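Lic12234 (Leptospira interrogans, PDB 4TZH) is of unknown function but is a leucine-rich repeat protein of a pathogen, regarded as a virulence factor, and may bind protein partners. Local coordinates at residues 68-73 with 91-96; 115-120 with 136-141. All blocks are in the same frame, centred on the assembly; numbering follows the deposited sequence. Where two conformers were deposited one is given.

Overall arrangement
The two contacts repeat one arrangement at successive places in a single parallel sheet: contact 1 joins strands 68-70 and 91-93, contact 2 joins 114-116 and 137-139, and strands 91-93 and 114-116 are themselves neighbours. Both are partly buried, with leucines on the inner face and more varied residues on the other. That variable face sets them apart. In contact 1 it carries two aromatic rings, a valine and a zinc-bound aspartate; in contact 2 it carries a tyrosine, two serines and a bound water. Between them, the rings of Phe-93 and Tyr-116 lie nearly parallel, their planes about 5° apart, with Phe-93 CE1 3.5 Å from Tyr-116 CD2.

Contact 1 (68-73 with 91-96); sequences YLDISR and VLFLNG. With ZN (zinc ion), chain C.
Asp-70 OD1, lying 3.6 Å from CB of Phe-93 on the next strand, is gripped twice by Ser-72. The hydroxyl OG donates to its syn lone pair at 2.7 Å, while the backbone N of Ser-72 reaches it at 3.0 Å on the anti side, 32° out of the carboxylate plane, closing an Asx turn. With OD1 so held, the rotation of the carboxylate is fixed and OD2 is presented to zinc at 1.9 Å, an ion that His-47 also binds. Ser-72 thus acts as a second-shell residue, and its OG is in turn bonded to Arg-49. The ring of Phe-93 stands steeply to the carboxylate, their planes 68° apart. On the same face, CG2 of Val-91 meets the edge of the Tyr-68 ring, 3.8 Å from CD1. On the other face of the sheet, Leu-69 and Leu-92 lie side by side and point the same way, CD2 of the first 3.9 Å from CD1 of the second; in both, CG stands opposite the backbone N. Hydrogen bonds between the parallel strands, among them Phe-93 N to Leu-69 O at 2.9 Å, keep this register. Such stacking of equivalent leucines beneath a variable strand surface is the hallmark of the leucine-rich repeat solenoid.

Contact 2 (115-120 with 136-141); sequences LYLNNN and VSLSLS
Ser-139 has more surface buried here than any other residue of the pair of segments. Its CB packs 3.6 Å from CD1 of the Tyr-116 ring, and its OG, placed opposite the backbone N (chi1 -169°), lies against the side-chain amide of Asn-118. The backbone of Ser-139 is held at both ends: its N donates to Leu-115 O at 3.1 Å, and its O accepts from Leu-117 N at 2.8 Å. Leu-115 is the second main element. Besides the bond from Ser-139, its carbonyl oxygen accepts at 3.2 Å from a water that also binds Ser-137 OG and sits over the centre of the Tyr-116 ring. On the opposite face of the sheet, Leu-115 CD2 meets Leu-138 CD1 at 3.8 Å, the two side chains running alongside each other. Leu-117 and Leu-140 pair in the same manner. These matched leucines belong to the LxLxxN signature of leucine-rich repeats. Its asparagine in the first repeat, Asn-120, donates through ND2 to Leu-117 O and also to Leu-94 O of the preceding repeat; in the second, Asn-143 likewise bonds Leu-140 O and Leu-117 O, tying one turn to the next. Ser-141, the third, was modelled in two conformers, in one of which a water probably joins its OG, 2.9 Å away, to Asn-119 OD1. Its backbone O accepts from Asn-119 N at 3.0 Å.

Contact 1 (68-73 with 91-96)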
loop_
_atom_site.group_PDB
_atom_site.type_symbol
_atom_site.label_atom_id
_atom_site.label_comp_id
_atom_site.label_asym_id
_atom_site.label_seq_id
_atom_site.Cartn_x
_atom_site.Cartn_y
_atom_site.Cartn_z
ATOM N N TYR A 68 4.294 2.816 8.401
ATOM C CA TYR A 68 4.278 1.496 7.766
ATOM C C TYR A 68 2.910 0.865 7.956
ATOM O O TYR A 68 2.373 0.907 9.063
ATOM C CB TYR A 68 5.345 0.579 8.415
ATOM C CG TYR A 68 6.683 1.241 8.606
ATOM C CD1 TYR A 68 7.475 1.566 7.518
ATOM C CD2 TYR A 68 7.200 1.454 9.875
ATOM C CE1 TYR A 68 8.721 2.164 7.687
ATOM C CE2 TYR A 68 8.449 2.038 10.057
ATOM C CZ TYR A 68 9.201 2.385 8.960
ATOM O OH TYR A 68 10.436 2.981 9.114
ATOM N N LEU A 69 2.352 0.311 6.880
ATOM C CA LEU A 69 1.043 -0.312 6.969
ATOM C C LEU A 69 1.128 -1.609 6.194
ATOM O O LEU A 69 1.383 -1.609 4.967
ATOM C CB LEU A 69 -0.007 0.627 6.349
ATOM C CG LEU A 69 -1.444 0.129 6.325
ATOM C CD1 LEU A 69 -1.927 -0.264 7.725
ATOM C CD2 LEU A 69 -2.353 1.218 5.749
ATOM N N ASP A 70 0.912 -2.711 6.903
ATOM C CA ASP A 70 0.948 -4.051 6.319
ATOM C C ASP A 70 -0.460 -4.633 6.365
ATOM O O ASP A 70 -0.929 -4.981 7.445
ATOM C CB ASP A 70 1.918 -4.931 7.096
ATOM C CG ASP A 70 1.811 -6.395 6.726
ATOM O OD1 ASP A 70 1.290 -6.687 5.654
ATOM O OD2 ASP A 70 2.253 -7.226 7.539
ATOM N N ILE A 71 -1.111 -4.685 5.214
ATOM C CA ILE A 71 -2.458 -5.273 5.102
ATOM C C ILE A 71 -2.426 -6.441 4.152
ATOM O O ILE A 71 -3.421 -6.769 3.523
ATOM C CB ILE A 71 -3.552 -4.311 4.632
ATOM C CG1 ILE A 71 -3.148 -2.863 4.870
ATOM C CG2 ILE A 71 -4.878 -4.718 5.281
ATOM C CD1 ILE A 71 -4.152 -1.796 4.268
ATOM N N SER A 72 -1.277 -7.075 4.061
ATOM C CA SER A 72 -1.127 -8.210 3.166
ATOM C C SER A 72 -1.984 -9.385 3.562
ATOM O O SER A 72 -2.315 -9.535 4.727
ATOM C CB SER A 72 0.331 -8.637 3.107
ATOM O OG SER A 72 0.834 -9.028 4.375
ATOM N N ARG A 73 -2.329 -10.228 2.587
ATOM C CA ARG A 73 -3.062 -11.480 2.872
ATOM C C ARG A 73 -4.397 -11.231 3.562
ATOM O O ARG A 73 -4.718 -11.824 4.616
ATOM C CB ARG A 73 -2.190 -12.500 3.624
ATOM C CG ARG A 73 -1.024 -12.997 2.771
ATOM C CD ARG A 73 -0.313 -14.211 3.371
ATOM N NE ARG A 73 -1.254 -15.294 3.630
ATOM C CZ ARG A 73 -0.979 -16.362 4.371
ATOM N NH1 ARG A 73 0.214 -16.495 4.941
ATOM N NH2 ARG A 73 -1.898 -17.300 4.557
ATOM N N VAL A 91 5.827 2.849 3.603
ATOM C CA VAL A 91 5.788 1.486 3.068
ATOM C C VAL A 91 4.364 0.977 3.194
ATOM O O VAL A 91 3.765 1.105 4.281
ATOM C CB VAL A 91 6.714 0.549 3.859
ATOM C CG1 VAL A 91 6.654 -0.892 3.305
ATOM C CG2 VAL A 91 8.153 1.071 3.846
ATOM N N LEU A 92 3.840 0.420 2.111
ATOM C CA LEU A 92 2.479 -0.109 2.101
ATOM C C LEU A 92 2.508 -1.505 1.473
ATOM O O LEU A 92 2.841 -1.654 0.289
ATOM C CB LEU A 92 1.581 0.828 1.302
ATOM C CG LEU A 92 0.132 0.401 1.133
ATOM C CD1 LEU A 92 -0.536 0.067 2.476
ATOM C CD2 LEU A 92 -0.668 1.551 0.472
ATOM N N PHE A 93 2.186 -2.519 2.286
ATOM C CA PHE A 93 2.089 -3.888 1.784
ATOM C C PHE A 93 0.622 -4.228 1.548
ATOM O O PHE A 93 -0.161 -4.292 2.503
ATOM C CB PHE A 93 2.656 -4.901 2.790
ATOM C CG PHE A 93 4.138 -4.872 3.003
ATOM C CD1 PHE A 93 4.985 -5.613 2.189
ATOM C CD2 PHE A 93 4.675 -4.256 4.121
ATOM C CE1 PHE A 93 6.376 -5.603 2.412
ATOM C CE2 PHE A 93 6.052 -4.247 4.338
ATOM C CZ PHE A 93 6.886 -4.895 3.466
ATOM N N LEU A 94 0.246 -4.407 0.278
ATOM C CA LEU A 94 -1.118 -4.747 -0.093
ATOM C C LEU A 94 -1.134 -6.047 -0.854
ATOM O O LEU A 94 -2.171 -6.373 -1.464
ATOM C CB LEU A 94 -1.752 -3.642 -0.938
ATOM C CG LEU A 94 -2.451 -2.594 -0.121
ATOM C CD1 LEU A 94 -2.670 -1.343 -0.981
ATOM C CD2 LEU A 94 -3.844 -3.154 0.281
ATOM N N ASN A 95 -0.039 -6.794 -0.802
ATOM C CA ASN A 95 0.008 -8.030 -1.576
ATOM C C ASN A 95 -0.990 -9.062 -1.050
ATOM O O ASN A 95 -1.198 -9.135 0.164
ATOM C CB ASN A 95 1.393 -8.579 -1.587
ATOM C CG ASN A 95 2.045 -8.602 -0.258
ATOM O OD1 ASN A 95 2.309 -7.525 0.343
ATOM N ND2 ASN A 95 2.325 -9.809 0.227
ATOM N N GLY A 96 -1.532 -9.876 -1.952
ATOM C CA GLY A 96 -2.442 -10.928 -1.529
ATOM C C GLY A 96 -3.769 -10.381 -1.069
ATOM O O GLY A 96 -4.162 -10.595 0.087
HETATM ZN ZN ZN C . 3.527 -7.159 8.993
#

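Contact 2 (115-120 with 136-141)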
loop_
_atom_site.group_PDB
_atom_site.type_symbol
_atom_site.label_atom_id
_atom_site.label_comp_id
_atom_site.label_asym_id
_atom_site.label_seq_id
_atom_site.Cartn_x
_atom_site.Cartn_y
_atom_site.Cartn_z
ATOM N N LEU A 115 5.662 0.217 -2.547
ATOM C CA LEU A 115 4.269 -0.188 -2.682
ATOM C C LEU A 115 4.226 -1.605 -3.251
ATOM O O LEU A 115 4.676 -1.802 -4.384
ATOM C CB LEU A 115 3.528 0.799 -3.585
ATOM C CG LEU A 115 2.076 0.500 -3.899
ATOM C CD1 LEU A 115 1.239 0.236 -2.635
ATOM C CD2 LEU A 115 1.447 1.629 -4.676
ATOM N N TYR A 116 3.733 -2.550 -2.470
ATOM C CA TYR A 116 3.635 -3.935 -2.929
ATOM C C TYR A 116 2.193 -4.271 -3.211
ATOM O O TYR A 116 1.343 -4.205 -2.307
ATOM C CB TYR A 116 4.130 -4.890 -1.836
ATOM C CG TYR A 116 5.621 -5.072 -1.798
ATOM C CD1 TYR A 116 6.260 -5.949 -2.675
ATOM C CD2 TYR A 116 6.400 -4.377 -0.889
ATOM C CE1 TYR A 116 7.645 -6.126 -2.639
ATOM C CE2 TYR A 116 7.783 -4.590 -0.810
ATOM C CZ TYR A 116 8.397 -5.422 -1.718
ATOM O OH TYR A 116 9.751 -5.638 -1.617
ATOM N N LEU A 117 1.898 -4.595 -4.453
ATOM C CA LEU A 117 0.537 -4.899 -4.899
ATOM C C LEU A 117 0.507 -6.281 -5.524
ATOM O O LEU A 117 -0.500 -6.582 -6.199
ATOM C CB LEU A 117 0.050 -3.842 -5.891
ATOM C CG LEU A 117 -0.301 -2.503 -5.268
ATOM C CD1 LEU A 117 -0.314 -1.406 -6.307
ATOM C CD2 LEU A 117 -1.687 -2.577 -4.562
ATOM N N ASN A 118 1.519 -7.118 -5.265
ATOM C CA ASN A 118 1.577 -8.467 -5.860
ATOM C C ASN A 118 0.317 -9.252 -5.518
ATOM O O ASN A 118 -0.245 -9.079 -4.443
ATOM C CB ASN A 118 2.739 -9.278 -5.300
ATOM C CG ASN A 118 4.021 -8.519 -5.113
ATOM O OD1 ASN A 118 4.058 -7.449 -4.475
ATOM N ND2 ASN A 118 5.112 -9.163 -5.507
ATOM N N ASN A 119 -0.076 -10.180 -6.397
ATOM C CA ASN A 119 -1.195 -11.070 -6.109
ATOM C C ASN A 119 -2.486 -10.368 -5.761
ATOM O O ASN A 119 -3.085 -10.611 -4.699
ATOM C CB ASN A 119 -0.790 -12.082 -5.009
ATOM C CG ASN A 119 0.413 -12.902 -5.376
ATOM O OD1 ASN A 119 1.502 -12.720 -4.836
ATOM N ND2 ASN A 119 0.246 -13.788 -6.330
ATOM N N ASN A 120 -2.925 -9.518 -6.674
ATOM C CA ASN A 120 -4.225 -8.847 -6.656
ATOM C C ASN A 120 -4.827 -9.086 -8.043
ATOM O O ASN A 120 -4.337 -9.962 -8.785
ATOM C CB ASN A 120 -4.109 -7.363 -6.295
ATOM C CG ASN A 120 -4.019 -7.185 -4.804
ATOM O OD1 ASN A 120 -5.045 -7.251 -4.114
ATOM N ND2 ASN A 120 -2.825 -6.944 -4.290
ATOM N N VAL A 136 9.983 4.453 -4.950
ATOM C CA VAL A 136 11.237 3.843 -5.374
ATOM C C VAL A 136 10.999 2.430 -5.913
ATOM O O VAL A 136 11.692 1.952 -6.815
ATOM C CB VAL A 136 12.229 3.852 -4.186
ATOM C CG1 VAL A 136 13.526 3.127 -4.515
ATOM C CG2 VAL A 136 12.527 5.290 -3.737
ATOM N N SER A 137 10.007 1.743 -5.333
ATOM C CA SER A 137 9.768 0.372 -5.761
ATOM C C SER A 137 8.267 0.136 -5.885
ATOM O O SER A 137 7.510 0.459 -4.962
ATOM C CB SER A 137 10.358 -0.591 -4.729
ATOM O OG SER A 137 10.133 -1.924 -5.171
ATOM N N LEU A 138 7.845 -0.388 -7.044
ATOM C CA LEU A 138 6.437 -0.672 -7.299
ATOM C C LEU A 138 6.349 -2.105 -7.788
ATOM O O LEU A 138 6.884 -2.397 -8.869
ATOM C CB LEU A 138 5.859 0.300 -8.314
ATOM C CG LEU A 138 4.419 0.092 -8.762
ATOM C CD1 LEU A 138 3.444 0.066 -7.567
ATOM C CD2 LEU A 138 4.000 1.169 -9.759
ATOM N N SER A 139 5.675 -2.972 -7.021
ATOM C CA SER A 139 5.571 -4.370 -7.376
ATOM C C SER A 139 4.154 -4.715 -7.732
ATOM O O SER A 139 3.259 -4.506 -6.904
ATOM C CB SER A 139 6.069 -5.211 -6.226
ATOM O OG SER A 139 6.192 -6.527 -6.724
ATOM N N LEU A 140 3.943 -5.162 -8.958
ATOM C CA LEU A 140 2.616 -5.481 -9.501
ATOM C C LEU A 140 2.615 -6.913 -10.027
ATOM O O LEU A 140 1.779 -7.231 -10.882
ATOM C CB LEU A 140 2.288 -4.501 -10.657
ATOM C CG LEU A 140 2.037 -3.065 -10.189
ATOM C CD1 LEU A 140 2.229 -2.088 -11.323
ATOM C CD2 LEU A 140 0.646 -2.938 -9.557
ATOM N N SER A 141 3.486 -7.773 -9.512
ATOM C CA SER A 141 3.520 -9.108 -10.075
ATOM C C SER A 141 2.248 -9.869 -9.796
ATOM O O SER A 141 1.563 -9.603 -8.802
ATOM C CB SER A 141 4.717 -9.899 -9.580
ATOM O OG SER A 141 4.739 -9.955 -8.164
HETATM O O HOH W 1 7.668 -2.927 -4.117
HETATM O O HOH W 2 3.655 -12.453 -7.233
#